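Local coordinates for protein thiamine phosphate pyrophosphorylase (Pyrococcus furiosus, PDB 1XI3) that probably condenses a thiazole phosphate with a pyrimidine diphosphate to give thiamine phosphate, the step that joins the two halves of the vitamin, at residues Ile43-Lys48 with Phe73-Arg78; Asp77-Ala82 with Val90-Glu95; Ile20-Leu25 with Ala188-Val193; Asn108-Ala113 with Gly128-Gly133; Glu34-Gly39 with Gln64-Tyr69. All blocks are in the same frame, centred on the assembly; numbering follows the deposited sequence.

Overall arrangement
All five contacts belong to one eight-stranded, parallel TIM barrel. Contacts 1, 2 and 4 follow neighbouring strands from 42-45 through 131-135; contacts 1 and 2 share Asp77 and Arg78, and strands 89-92 and 110-115 link contact 2 to contact 4. Contact 3 closes the ring between the first and last strands. These four are buried; contacts 1, 2 and 3 turn polar at the predicted substrate and magnesium sites, a sulfate lying in contact 3, and contact 4 where its strands begin, at Asp130. Contact 5, partly buried, lies on the outer layer of helices and touches contact 1 at Ile43; it sets leucine against a tyrosine ring, with a glutamate at the hydroxyl.

Contact 1. Residues Ile43-Lys48 with Phe73-Arg78; sequences IQMRIK and FFVDDR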
# COMPACT_ATOMS: atom_id res chain seq x y z
N ILE A 43 1.67 14.75 -12.93
CA ILE A 43 1.63 13.36 -13.31
C ILE A 43 1.13 12.57 -12.11
O ILE A 43 1.55 12.81 -10.98
CB ILE A 43 3.04 12.84 -13.66
CG1 ILE A 43 3.61 13.57 -14.89
CG2 ILE A 43 3.07 11.34 -13.90
CD1 ILE A 43 2.87 13.36 -16.14
N GLN A 44 0.24 11.63 -12.37
CA GLN A 44 -0.20 10.69 -11.35
C GLN A 44 0.14 9.28 -11.81
O GLN A 44 -0.29 8.82 -12.90
CB GLN A 44 -1.71 10.80 -11.08
CG GLN A 44 -2.19 9.85 -10.03
CD GLN A 44 -3.70 9.75 -10.02
OE1 GLN A 44 -4.26 8.71 -10.38
NE2 GLN A 44 -4.36 10.83 -9.68
N MET A 45 0.89 8.58 -10.97
CA MET A 45 1.18 7.18 -11.14
C MET A 45 0.03 6.35 -10.59
O MET A 45 -0.23 6.37 -9.40
CB MET A 45 2.47 6.79 -10.42
CG MET A 45 2.89 5.38 -10.66
SD MET A 45 4.51 4.90 -9.96
CE MET A 45 4.08 4.71 -8.24
N ARG A 46 -0.62 5.60 -11.47
CA ARG A 46 -1.81 4.82 -11.07
C ARG A 46 -1.57 3.39 -11.56
O ARG A 46 -1.73 3.09 -12.75
CB ARG A 46 -3.07 5.42 -11.68
CG ARG A 46 -4.34 4.69 -11.32
CD ARG A 46 -5.56 5.34 -11.88
NE ARG A 46 -6.71 4.51 -11.55
CZ ARG A 46 -7.13 3.47 -12.28
NH1 ARG A 46 -6.50 3.13 -13.41
NH2 ARG A 46 -8.20 2.77 -11.88
N ILE A 47 -1.14 2.53 -10.64
CA ILE A 47 -0.80 1.13 -10.95
C ILE A 47 -1.69 0.17 -10.12
O ILE A 47 -1.70 0.26 -8.90
CB ILE A 47 0.63 0.84 -10.62
CG1 ILE A 47 1.56 1.77 -11.43
CG2 ILE A 47 0.96 -0.58 -10.92
CD1 ILE A 47 2.97 1.67 -11.03
N LYS A 48 -2.41 -0.70 -10.80
CA LYS A 48 -3.19 -1.79 -10.16
C LYS A 48 -2.39 -3.09 -10.24
O LYS A 48 -1.79 -3.39 -11.26
CB LYS A 48 -4.49 -1.97 -10.92
N PHE A 73 4.02 15.50 -8.84
CA PHE A 73 3.93 14.04 -8.89
C PHE A 73 3.04 13.49 -7.79
O PHE A 73 3.29 13.71 -6.59
CB PHE A 73 5.31 13.41 -8.78
CG PHE A 73 5.33 11.94 -8.92
CD1 PHE A 73 4.57 11.30 -9.90
CD2 PHE A 73 6.10 11.16 -8.07
CE1 PHE A 73 4.56 9.90 -9.99
CE2 PHE A 73 6.10 9.71 -8.22
CZ PHE A 73 5.34 9.14 -9.19
N PHE A 74 1.99 12.77 -8.22
CA PHE A 74 1.04 12.15 -7.31
C PHE A 74 1.02 10.68 -7.53
O PHE A 74 1.26 10.21 -8.63
CB PHE A 74 -0.39 12.68 -7.64
CG PHE A 74 -0.51 14.14 -7.37
CD1 PHE A 74 -0.70 14.60 -6.07
CD2 PHE A 74 -0.31 15.06 -8.40
CE1 PHE A 74 -0.74 15.99 -5.83
CE2 PHE A 74 -0.38 16.42 -8.15
CZ PHE A 74 -0.56 16.87 -6.87
N VAL A 75 0.71 9.95 -6.46
CA VAL A 75 0.45 8.52 -6.54
C VAL A 75 -1.04 8.26 -6.22
O VAL A 75 -1.55 8.78 -5.24
CB VAL A 75 1.35 7.72 -5.56
CG1 VAL A 75 1.05 6.23 -5.65
CG2 VAL A 75 2.81 7.99 -5.89
N ASP A 76 -1.69 7.44 -7.05
CA ASP A 76 -3.08 7.04 -6.78
C ASP A 76 -3.09 6.04 -5.61
O ASP A 76 -2.31 5.07 -5.64
CB ASP A 76 -3.72 6.39 -7.98
CG ASP A 76 -5.20 6.15 -7.77
OD1 ASP A 76 -5.63 5.03 -8.03
OD2 ASP A 76 -5.88 7.08 -7.32
N ASP A 77 -3.93 6.32 -4.59
CA ASP A 77 -4.22 5.39 -3.47
C ASP A 77 -3.08 5.30 -2.47
O ASP A 77 -3.23 5.68 -1.30
CB ASP A 77 -4.57 4.01 -4.10
CG ASP A 77 -4.98 2.92 -3.12
OD1 ASP A 77 -5.43 1.85 -3.65
OD2 ASP A 77 -4.84 3.03 -1.90
N ARG A 78 -1.94 4.81 -2.94
CA ARG A 78 -0.91 4.25 -2.06
C ARG A 78 -0.04 5.30 -1.37
O ARG A 78 0.94 5.80 -1.94
CB ARG A 78 -0.03 3.22 -2.86
CG ARG A 78 -0.81 2.01 -3.36
CD ARG A 78 -1.13 1.09 -2.17
NE ARG A 78 0.10 0.54 -1.63
CZ ARG A 78 0.68 -0.57 -2.10
NH1 ARG A 78 0.14 -1.26 -3.06
NH2 ARG A 78 1.82 -0.95 -1.60
O HOH W 1 -1.18 3.41 -7.68
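Gln44 lies beside Phe74 and Asp76 on the inner side of two parallel strands. Its CB faces the Phe74 carbonyl O at 3.9 Å, and CG comes within 3.7 Å of that same Phe74 O. With CG anti to the backbone N (chi1 -179°) the chain runs out extended; CD lies over against Asp76 CB, and OE1 settles 3.4 Å from Asp76 CB, amide and carboxylate planes 10° apart. NE2, at the other corner of the amide, bonds to Tyr18 OH. With an alanine here, Tyr18 OH would probably lose its amide donor and a gap open beside Asp76. The backbones are joined by Phe74 N to Ile43 O (2.8 Å), Met45 N to Phe74 O (2.9 Å) and Asp76 N to Met45 O (3.0 Å). Past the strand end Arg46 runs alongside Asp76, with a long salt bridge from NE to OD1; both residues are predicted to bind the pyrimidine diphosphate. On the outer side Met45 CB rests 3.8 Å from Phe73 CE1. This is a beta-alpha-beta unit of the barrel: helix 52-68 connects the strands and covers Phe73, helix 28-37 packs on Ile43, and strand 17-20 flanks Gln44.

Contact 2. Residues Asp77-Ala82 with Val90-Glu95; sequences DRVDVA and VQLGPE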
# COMPACT_ATOMS: atom_id res chain seq x y z
N ASP A 77 -3.93 6.32 -4.59
CA ASP A 77 -4.22 5.39 -3.47
C ASP A 77 -3.08 5.30 -2.47
O ASP A 77 -3.23 5.68 -1.30
CB ASP A 77 -4.57 4.01 -4.10
CG ASP A 77 -4.98 2.92 -3.12
OD1 ASP A 77 -5.43 1.85 -3.65
OD2 ASP A 77 -4.84 3.03 -1.90
N ARG A 78 -1.94 4.81 -2.94
CA ARG A 78 -0.91 4.25 -2.06
C ARG A 78 -0.04 5.30 -1.37
O ARG A 78 0.94 5.80 -1.94
CB ARG A 78 -0.03 3.22 -2.86
CG ARG A 78 -0.81 2.01 -3.36
CD ARG A 78 -1.13 1.09 -2.17
NE ARG A 78 0.10 0.54 -1.63
CZ ARG A 78 0.68 -0.57 -2.10
NH1 ARG A 78 0.14 -1.26 -3.06
NH2 ARG A 78 1.82 -0.95 -1.60
N VAL A 79 -0.39 5.59 -0.10
CA VAL A 79 0.35 6.56 0.72
C VAL A 79 1.79 6.06 1.02
O VAL A 79 2.75 6.84 1.10
CB VAL A 79 -0.41 6.84 1.99
CG1 VAL A 79 0.41 7.69 2.95
CG2 VAL A 79 -1.76 7.46 1.70
N ASP A 80 1.94 4.75 1.19
CA ASP A 80 3.27 4.15 1.43
C ASP A 80 4.20 4.45 0.27
O ASP A 80 5.34 4.90 0.46
CB ASP A 80 3.22 2.64 1.68
CG ASP A 80 2.48 1.85 0.61
OD1 ASP A 80 1.52 2.37 0.02
OD2 ASP A 80 2.87 0.66 0.39
N VAL A 81 3.69 4.21 -0.93
CA VAL A 81 4.49 4.47 -2.13
C VAL A 81 4.81 5.96 -2.27
O VAL A 81 5.94 6.33 -2.52
CB VAL A 81 3.81 3.91 -3.36
CG1 VAL A 81 4.59 4.28 -4.64
CG2 VAL A 81 3.69 2.37 -3.23
N ALA A 82 3.79 6.80 -2.09
CA ALA A 82 3.95 8.25 -2.15
C ALA A 82 5.05 8.69 -1.18
O ALA A 82 5.92 9.47 -1.53
CB ALA A 82 2.64 8.96 -1.86
N VAL A 90 -0.87 12.39 -2.88
CA VAL A 90 -1.59 11.13 -3.12
C VAL A 90 -3.04 11.49 -3.49
O VAL A 90 -3.59 12.48 -2.99
CB VAL A 90 -1.56 10.23 -1.86
CG1 VAL A 90 -2.22 10.94 -0.66
CG2 VAL A 90 -2.18 8.87 -2.14
N GLN A 91 -3.62 10.71 -4.39
CA GLN A 91 -5.03 10.84 -4.76
C GLN A 91 -5.81 9.74 -4.02
O GLN A 91 -5.40 8.57 -4.07
CB GLN A 91 -5.20 10.64 -6.28
CG GLN A 91 -6.62 10.82 -6.76
CD GLN A 91 -7.00 12.25 -6.79
OE1 GLN A 91 -6.12 13.13 -6.87
NE2 GLN A 91 -8.31 12.52 -6.72
N LEU A 92 -6.90 10.13 -3.39
CA LEU A 92 -7.69 9.20 -2.57
C LEU A 92 -9.16 9.21 -2.97
O LEU A 92 -9.78 10.26 -3.01
CB LEU A 92 -7.59 9.58 -1.09
CG LEU A 92 -6.19 9.57 -0.48
CD1 LEU A 92 -6.24 10.17 0.91
CD2 LEU A 92 -5.58 8.20 -0.48
N GLY A 93 -9.68 8.01 -3.18
CA GLY A 93 -11.08 7.77 -3.51
C GLY A 93 -11.79 7.00 -2.40
O GLY A 93 -11.23 6.68 -1.36
N PRO A 94 -13.07 6.70 -2.64
CA PRO A 94 -13.94 6.04 -1.64
C PRO A 94 -13.43 4.68 -1.12
O PRO A 94 -13.80 4.29 0.01
CB PRO A 94 -15.25 5.84 -2.41
CG PRO A 94 -15.21 6.80 -3.51
CD PRO A 94 -13.79 7.06 -3.87
N GLU A 95 -12.62 3.96 -1.91
CA GLU A 95 -12.05 2.65 -1.49
C GLU A 95 -10.64 2.77 -0.90
O GLU A 95 -9.98 1.77 -0.64
CB GLU A 95 -12.02 1.69 -2.67
CG GLU A 95 -13.43 1.40 -3.24
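Val90 CG2 is the middle of this contact, meeting Val79 CG2 at 4.1 Å and the backbone of Asp77 more closely, with Asp77 O 3.5 Å from Val90 CG2. The torsion of Val90 explains it: CG1 takes the position between the backbone N and the carbonyl carbon (chi1 59°), which puts CG2 anti to N and over the turn that leads into helix 79-85. Leu92 comes at the same carbonyl from further along the strand, its CD2 3.5 Å from Asp77 O, while Ala82 CB covers Val90 CB from the next turn of the helix. Outward from these methyls the Asp77 N-H reaches Gln91 O at 2.7 Å, which ties the residue just past strand 72-76 to strand 89-92 of the barrel. Beyond it Asp77 CB points away from strand 89-92, and its OD2 bonds to Thr52 OG1 of the second subunit. Close by, Arg78 grips Asp80 side-on, NE to OD1 and NH2 to OD2, both 2.8 Å, the carboxylate at the edge of the guanidinium and in its plane. That pairing probably offsets the charge of Arg78, whose NE lies close to the NE of Arg78 of the second subunit. Asp77 OD1 likewise lies near Asp96 OD2, consistent with the magnesium site predicted for this pair; methyls of Val90 and Leu92 pack against the backbone that carries Asp77 and probably help to place it.

Contact 3. Residues Ile20-Leu25 with Ala188-Val193; sequences ITDRRL and AVISAV. With SO4 (sulfate ion), chain C.
Ile190 fits against Ile20 and Asp22 with both of its branches. Its CG1, beside the backbone N at chi1 -48°, lies 3.7 Å from Ile20 CB, and its CD1 reaches on to Ile20 CG2; the other branch, CG2, meets Asp22 CB at 3.6 Å. Ile20 holds CG1 anti to its carbonyl carbon and runs extended, which carries CD1 to within 4.2 Å of Ala188 CB. Between the backbones, Ile20 N hydrogen-bonds to Val189 O at 3.1 Å. This pairing of the first and last strands closes the TIM barrel, and the site at its mouth is the phosphate-binding place of the fold: a sulfate accepts from Ile190 N through O3 (3.1 Å) and from Ser191 N through O2 (3.0 Å), with Gly170 N as a further donor. Ile190, Ser191 and Gly170 are predicted to bind the thiazole phosphate, for whose phosphate the sulfate is a plausible stand-in. Asp22, on the other flank, is gripped side-on by Arg24: NE meets OD1 on its syn lone pair at 2.9 Å and NH2 approaches OD2 from above the carboxylate plane, while Arg24 N closes an Asx turn on OD1. With an alanine for Asp22, the Arg24 guanidinium would probably be left without its carboxylate mate and the Asx turn without its acceptor. Further out, Leu25 CD1 leans on Ser191 CA.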
# COMPACT_ATOMS: atom_id res chain seq x y z
N ILE A 20 -2.42 11.02 -16.17
CA ILE A 20 -2.43 9.85 -15.33
C ILE A 20 -1.95 8.66 -16.15
O ILE A 20 -2.35 8.47 -17.30
CB ILE A 20 -3.85 9.59 -14.78
CG1 ILE A 20 -4.37 10.82 -13.96
CG2 ILE A 20 -3.86 8.31 -13.95
CD1 ILE A 20 -5.80 10.79 -13.60
N THR A 21 -1.09 7.85 -15.55
CA THR A 21 -0.54 6.67 -16.25
C THR A 21 -1.58 5.59 -16.45
O THR A 21 -2.55 5.52 -15.72
CB THR A 21 0.68 6.03 -15.51
OG1 THR A 21 0.28 5.39 -14.29
CG2 THR A 21 1.81 7.08 -15.28
N ASP A 22 -1.35 4.72 -17.43
CA ASP A 22 -2.16 3.51 -17.58
C ASP A 22 -1.39 2.49 -18.37
O ASP A 22 -1.33 2.55 -19.60
CB ASP A 22 -3.49 3.83 -18.26
CG ASP A 22 -4.43 2.62 -18.31
OD1 ASP A 22 -4.00 1.50 -17.93
OD2 ASP A 22 -5.62 2.80 -18.66
N ARG A 23 -0.72 1.57 -17.66
CA ARG A 23 0.12 0.55 -18.29
C ARG A 23 -0.69 -0.41 -19.17
O ARG A 23 -0.10 -1.20 -19.93
CB ARG A 23 0.91 -0.22 -17.24
CG ARG A 23 0.03 -0.94 -16.22
CD ARG A 23 0.82 -1.85 -15.28
NE ARG A 23 1.98 -1.18 -14.69
CZ ARG A 23 2.93 -1.78 -13.99
NH1 ARG A 23 2.86 -3.09 -13.74
NH2 ARG A 23 3.95 -1.07 -13.56
N ARG A 24 -2.02 -0.39 -19.05
CA ARG A 24 -2.88 -1.12 -20.03
C ARG A 24 -2.72 -0.57 -21.45
O ARG A 24 -2.96 -1.31 -22.45
CB ARG A 24 -4.34 -1.13 -19.62
CG ARG A 24 -4.62 -1.84 -18.31
CD ARG A 24 -6.05 -1.66 -17.85
NE ARG A 24 -6.33 -0.25 -17.59
CZ ARG A 24 -7.45 0.22 -17.07
NH1 ARG A 24 -8.42 -0.60 -16.72
NH2 ARG A 24 -7.59 1.53 -16.87
N LEU A 25 -2.33 0.70 -21.54
CA LEU A 25 -2.16 1.41 -22.80
C LEU A 25 -0.69 1.61 -23.15
O LEU A 25 -0.29 1.35 -24.31
CB LEU A 25 -2.86 2.76 -22.76
CG LEU A 25 -4.37 2.74 -22.45
CD1 LEU A 25 -4.85 4.16 -22.24
CD2 LEU A 25 -5.13 2.03 -23.55
N ALA A 188 -7.81 16.42 -16.09
CA ALA A 188 -7.09 15.20 -15.94
C ALA A 188 -7.47 14.26 -17.08
O ALA A 188 -8.65 14.08 -17.37
CB ALA A 188 -7.39 14.54 -14.60
N VAL A 189 -6.45 13.69 -17.71
CA VAL A 189 -6.63 12.81 -18.83
C VAL A 189 -5.85 11.51 -18.66
O VAL A 189 -4.75 11.50 -18.10
CB VAL A 189 -6.25 13.50 -20.16
CG1 VAL A 189 -7.22 14.64 -20.46
CG2 VAL A 189 -4.82 14.00 -20.13
N ILE A 190 -6.42 10.43 -19.19
CA ILE A 190 -5.74 9.15 -19.30
C ILE A 190 -5.72 8.77 -20.79
O ILE A 190 -4.70 8.92 -21.45
CB ILE A 190 -6.41 8.05 -18.43
CG1 ILE A 190 -6.68 8.59 -17.02
CG2 ILE A 190 -5.53 6.80 -18.43
CD1 ILE A 190 -7.06 7.51 -15.97
N SER A 191 -6.87 8.34 -21.30
CA SER A 191 -6.94 7.77 -22.65
C SER A 191 -6.53 8.75 -23.75
O SER A 191 -5.90 8.35 -24.72
CB SER A 191 -8.35 7.21 -22.93
OG SER A 191 -9.30 8.24 -22.99
N ALA A 192 -6.93 10.01 -23.60
CA ALA A 192 -6.59 11.04 -24.59
C ALA A 192 -5.09 11.15 -24.87
O ALA A 192 -4.67 11.51 -26.00
CB ALA A 192 -7.15 12.37 -24.16
N VAL A 193 -4.27 10.85 -23.86
CA VAL A 193 -2.83 10.97 -24.00
C VAL A 193 -2.19 9.59 -24.12
O VAL A 193 -1.43 9.31 -25.06
CB VAL A 193 -2.27 11.80 -22.82
CG1 VAL A 193 -0.78 11.68 -22.73
CG2 VAL A 193 -2.71 13.23 -22.99
S SO4 C . -10.30 8.93 -19.54
O1 SO4 C . -11.09 9.18 -20.76
O2 SO4 C . -9.48 7.78 -19.92
O3 SO4 C . -9.46 10.08 -19.22
O4 SO4 C . -11.26 8.80 -18.48

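Contact 4. Residues Asn108-Ala113 with Gly128-Gly133; sequences NLIIGA and GADYLG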
# COMPACT_ATOMS: atom_id res chain seq x y z
N ASN A 108 2.81 15.86 5.30
CA ASN A 108 3.37 16.75 4.27
C ASN A 108 2.87 16.51 2.85
O ASN A 108 3.19 17.29 1.96
CB ASN A 108 4.89 16.71 4.30
CG ASN A 108 5.44 17.19 5.62
OD1 ASN A 108 4.80 17.94 6.32
ND2 ASN A 108 6.64 16.74 5.95
N LEU A 109 2.08 15.45 2.62
CA LEU A 109 1.56 15.16 1.30
C LEU A 109 0.37 16.04 0.96
O LEU A 109 -0.49 16.33 1.82
CB LEU A 109 1.11 13.67 1.19
CG LEU A 109 2.19 12.63 1.19
CD1 LEU A 109 1.54 11.25 1.08
CD2 LEU A 109 3.25 12.82 0.12
N ILE A 110 0.31 16.46 -0.29
CA ILE A 110 -0.87 17.08 -0.85
C ILE A 110 -1.89 15.98 -1.05
O ILE A 110 -1.56 14.94 -1.60
CB ILE A 110 -0.55 17.73 -2.19
CG1 ILE A 110 0.49 18.85 -2.00
CG2 ILE A 110 -1.81 18.25 -2.85
CD1 ILE A 110 1.07 19.37 -3.25
N ILE A 111 -3.12 16.22 -0.63
CA ILE A 111 -4.19 15.26 -0.75
C ILE A 111 -5.18 15.67 -1.84
O ILE A 111 -5.84 16.71 -1.76
CB ILE A 111 -4.97 15.13 0.57
CG1 ILE A 111 -4.04 14.77 1.74
CG2 ILE A 111 -6.13 14.12 0.41
CD1 ILE A 111 -3.28 13.52 1.68
N GLY A 112 -5.30 14.83 -2.85
CA GLY A 112 -6.36 14.97 -3.81
C GLY A 112 -7.45 13.98 -3.45
O GLY A 112 -7.15 12.86 -3.06
N ALA A 113 -8.70 14.40 -3.62
CA ALA A 113 -9.85 13.54 -3.38
C ALA A 113 -10.65 13.29 -4.65
O ALA A 113 -11.07 14.26 -5.32
CB ALA A 113 -10.73 14.19 -2.31
N GLY A 128 -10.42 18.19 4.62
CA GLY A 128 -9.13 18.85 4.37
C GLY A 128 -8.39 18.47 3.09
O GLY A 128 -7.17 18.65 3.00
N ALA A 129 -9.11 17.94 2.09
CA ALA A 129 -8.51 17.71 0.78
C ALA A 129 -7.91 19.01 0.28
O ALA A 129 -8.47 20.09 0.50
CB ALA A 129 -9.54 17.20 -0.19
N ASP A 130 -6.77 18.90 -0.40
CA ASP A 130 -6.16 20.06 -1.03
C ASP A 130 -6.70 20.38 -2.41
O ASP A 130 -6.73 21.54 -2.81
CB ASP A 130 -4.63 19.84 -1.10
CG ASP A 130 -4.03 19.76 0.27
OD1 ASP A 130 -3.51 18.71 0.68
OD2 ASP A 130 -4.10 20.79 0.99
N TYR A 131 -7.12 19.35 -3.15
CA TYR A 131 -7.83 19.55 -4.41
C TYR A 131 -8.75 18.39 -4.63
O TYR A 131 -8.69 17.38 -3.93
CB TYR A 131 -6.86 19.72 -5.62
CG TYR A 131 -6.14 18.45 -6.01
CD1 TYR A 131 -4.95 18.05 -5.36
CD2 TYR A 131 -6.64 17.62 -7.00
CE1 TYR A 131 -4.29 16.86 -5.71
CE2 TYR A 131 -6.00 16.43 -7.35
CZ TYR A 131 -4.83 16.05 -6.69
OH TYR A 131 -4.25 14.85 -7.05
N LEU A 132 -9.64 18.59 -5.59
CA LEU A 132 -10.62 17.58 -5.96
C LEU A 132 -10.37 17.12 -7.37
O LEU A 132 -10.09 17.92 -8.27
CB LEU A 132 -12.07 18.13 -5.93
CG LEU A 132 -12.51 18.72 -4.61
CD1 LEU A 132 -13.98 19.15 -4.72
CD2 LEU A 132 -12.34 17.73 -3.49
N GLY A 133 -10.51 15.80 -7.56
CA GLY A 133 -10.69 15.21 -8.88
C GLY A 133 -12.18 14.94 -9.04
O GLY A 133 -12.66 13.95 -8.53
O HOH W 2 -1.34 18.72 2.51
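Tyr131 lies with one face of its ring on Gly112 CA, across two neighbouring parallel strands of a beta-alpha-beta crossover in the TIM barrel. The CA sits 3.5 Å from the ring centroid and 19° off the normal, a CH-pi contact; a side chain on Gly112 would run into the ring. CG of Tyr131 stands between its backbone N and carbonyl carbon (chi1 71°), which folds the ring back over the neighbouring strand, and Ile110 CG2 meets its edge near CD1 at 4.0 Å. Ala113 CB, on the outer side, touches Ala129 CB and Leu132 CD2. Backbone bonds set the strands in register: Ala113 N to Tyr131 O, and Gly133 N to Ala113 O at 2.8 Å. At the start of the pair Ile111 O accepts twice, from Asp130 N (2.7 Å) and Tyr131 N. Asp130 OD1 takes the Ile111 N-H on its anti lone pair at 2.8 Å, almost straight at 174°. Further residues of the barrel interior hold the ring: Tyr18 OH bonds to Tyr131 OH, and Phe74 meets it edge-to-face. Outside, helix 118-127 covers Ala113 and Leu132. A water donates to Asp130 OD1 and also to Leu109 O, 2.6 Å from that carbonyl oxygen.

Contact 5. Residues Glu34-Gly39 with Gln64-Tyr69; sequences EALEGG and QLTREY
The hydroxyl OG1 of Thr66 is held by two groups of its own helix, Leu62 O and Arg63 NH2, while the methyl CG2 of Thr66 faces Leu36 CD1 at 4.2 Å. Leu36 and Tyr69 carry most of the contact. Leu36 CB stands over the centre of the Tyr69 ring, 3.7 Å from the centroid and 13° off the normal, a CH-pi contact. With CG anti to the carbonyl carbon (chi1 -73°), the leucine side chain reaches helix 52-68, where CD1 lies 4.0 Å from Leu65 CB and CD2 is 4.0 Å from Tyr69 CB. Glu37 bends at chi2 toward the far end of the same ring; the hydroxyl of Tyr69 is modelled 2.3 Å from Glu37 OE2, too short to trust as a bond length, with OE2 in the ring plane at its edge and the carboxylate turned 85° to it. Gly39, with positive phi, forms a Schellman motif after helix 28-37. The two segments are the C-terminal ends of adjacent helices on the outside of the barrel: Leu36 and Thr66 both rest on Ile43 of strand 42-45 below, while Glu37 touches Arg200 of helix 199-214 at the flank.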
# COMPACT_ATOMS: atom_id res chain seq x y z
N GLU A 34 7.39 11.46 -22.45
CA GLU A 34 6.72 12.10 -23.60
C GLU A 34 5.65 13.11 -23.14
O GLU A 34 5.56 14.18 -23.70
CB GLU A 34 6.10 11.06 -24.52
CG GLU A 34 7.07 10.20 -25.28
CD GLU A 34 6.35 9.10 -26.06
OE1 GLU A 34 5.60 8.31 -25.45
OE2 GLU A 34 6.53 9.02 -27.30
N ALA A 35 4.84 12.76 -22.14
CA ALA A 35 3.81 13.69 -21.66
C ALA A 35 4.43 14.94 -21.04
O ALA A 35 3.95 16.05 -21.23
CB ALA A 35 2.87 13.00 -20.61
N LEU A 36 5.51 14.74 -20.28
CA LEU A 36 6.23 15.88 -19.70
C LEU A 36 6.82 16.74 -20.82
O LEU A 36 6.68 17.97 -20.79
CB LEU A 36 7.29 15.41 -18.74
CG LEU A 36 6.74 14.87 -17.40
CD1 LEU A 36 7.77 14.11 -16.64
CD2 LEU A 36 6.16 15.97 -16.57
N GLU A 37 7.45 16.12 -21.79
CA GLU A 37 7.90 16.86 -23.01
C GLU A 37 6.78 17.64 -23.67
O GLU A 37 6.99 18.76 -24.17
CB GLU A 37 8.49 15.89 -24.04
CG GLU A 37 9.88 15.49 -23.73
CD GLU A 37 10.85 16.69 -23.81
OE1 GLU A 37 10.64 17.61 -24.62
OE2 GLU A 37 11.81 16.70 -23.04
N GLY A 38 5.58 17.08 -23.68
CA GLY A 38 4.43 17.72 -24.28
C GLY A 38 3.78 18.81 -23.44
O GLY A 38 2.88 19.50 -23.92
N GLY A 39 4.19 18.96 -22.18
CA GLY A 39 3.70 20.06 -21.34
C GLY A 39 2.77 19.69 -20.20
O GLY A 39 2.15 20.56 -19.61
N GLN A 64 11.97 11.47 -10.26
CA GLN A 64 13.10 12.16 -10.90
C GLN A 64 12.69 12.92 -12.14
O GLN A 64 13.01 14.10 -12.30
CB GLN A 64 14.23 11.16 -11.21
CG GLN A 64 15.56 11.79 -11.68
CD GLN A 64 16.70 10.77 -11.73
OE1 GLN A 64 16.86 9.93 -10.82
NE2 GLN A 64 17.52 10.82 -12.81
N LEU A 65 11.94 12.25 -13.00
CA LEU A 65 11.46 12.84 -14.24
C LEU A 65 10.61 14.06 -14.00
O LEU A 65 10.82 15.11 -14.61
CB LEU A 65 10.63 11.82 -15.02
CG LEU A 65 11.33 10.81 -15.89
CD1 LEU A 65 10.26 9.93 -16.50
CD2 LEU A 65 12.14 11.53 -17.00
N THR A 66 9.63 13.95 -13.11
CA THR A 66 8.80 15.08 -12.81
C THR A 66 9.63 16.27 -12.32
O THR A 66 9.41 17.39 -12.74
CB THR A 66 7.64 14.75 -11.85
OG1 THR A 66 8.14 14.17 -10.63
CG2 THR A 66 6.64 13.79 -12.59
N ARG A 67 10.58 16.03 -11.45
CA ARG A 67 11.42 17.13 -10.94
C ARG A 67 12.19 17.82 -12.07
O ARG A 67 12.33 19.06 -12.09
CB ARG A 67 12.35 16.62 -9.86
CG ARG A 67 11.68 16.56 -8.54
CD ARG A 67 12.41 15.76 -7.55
NE ARG A 67 11.75 15.90 -6.25
CZ ARG A 67 12.01 15.18 -5.19
NH1 ARG A 67 12.87 14.18 -5.21
NH2 ARG A 67 11.33 15.44 -4.07
N GLU A 68 12.62 17.03 -13.04
CA GLU A 68 13.37 17.57 -14.19
C GLU A 68 12.54 18.54 -15.00
O GLU A 68 13.08 19.47 -15.63
CB GLU A 68 13.83 16.43 -15.07
CG GLU A 68 14.60 16.87 -16.29
CD GLU A 68 14.97 15.73 -17.20
OE1 GLU A 68 15.33 16.02 -18.37
OE2 GLU A 68 14.87 14.55 -16.76
N TYR A 69 11.24 18.32 -15.03
CA TYR A 69 10.29 19.19 -15.75
C TYR A 69 9.47 20.13 -14.83
O TYR A 69 8.54 20.82 -15.29
CB TYR A 69 9.38 18.32 -16.59
CG TYR A 69 10.04 17.67 -17.76
CD1 TYR A 69 10.69 16.47 -17.61
CD2 TYR A 69 9.99 18.24 -19.05
CE1 TYR A 69 11.30 15.84 -18.66
CE2 TYR A 69 10.60 17.60 -20.12
CZ TYR A 69 11.26 16.40 -19.92
OH TYR A 69 11.88 15.71 -20.95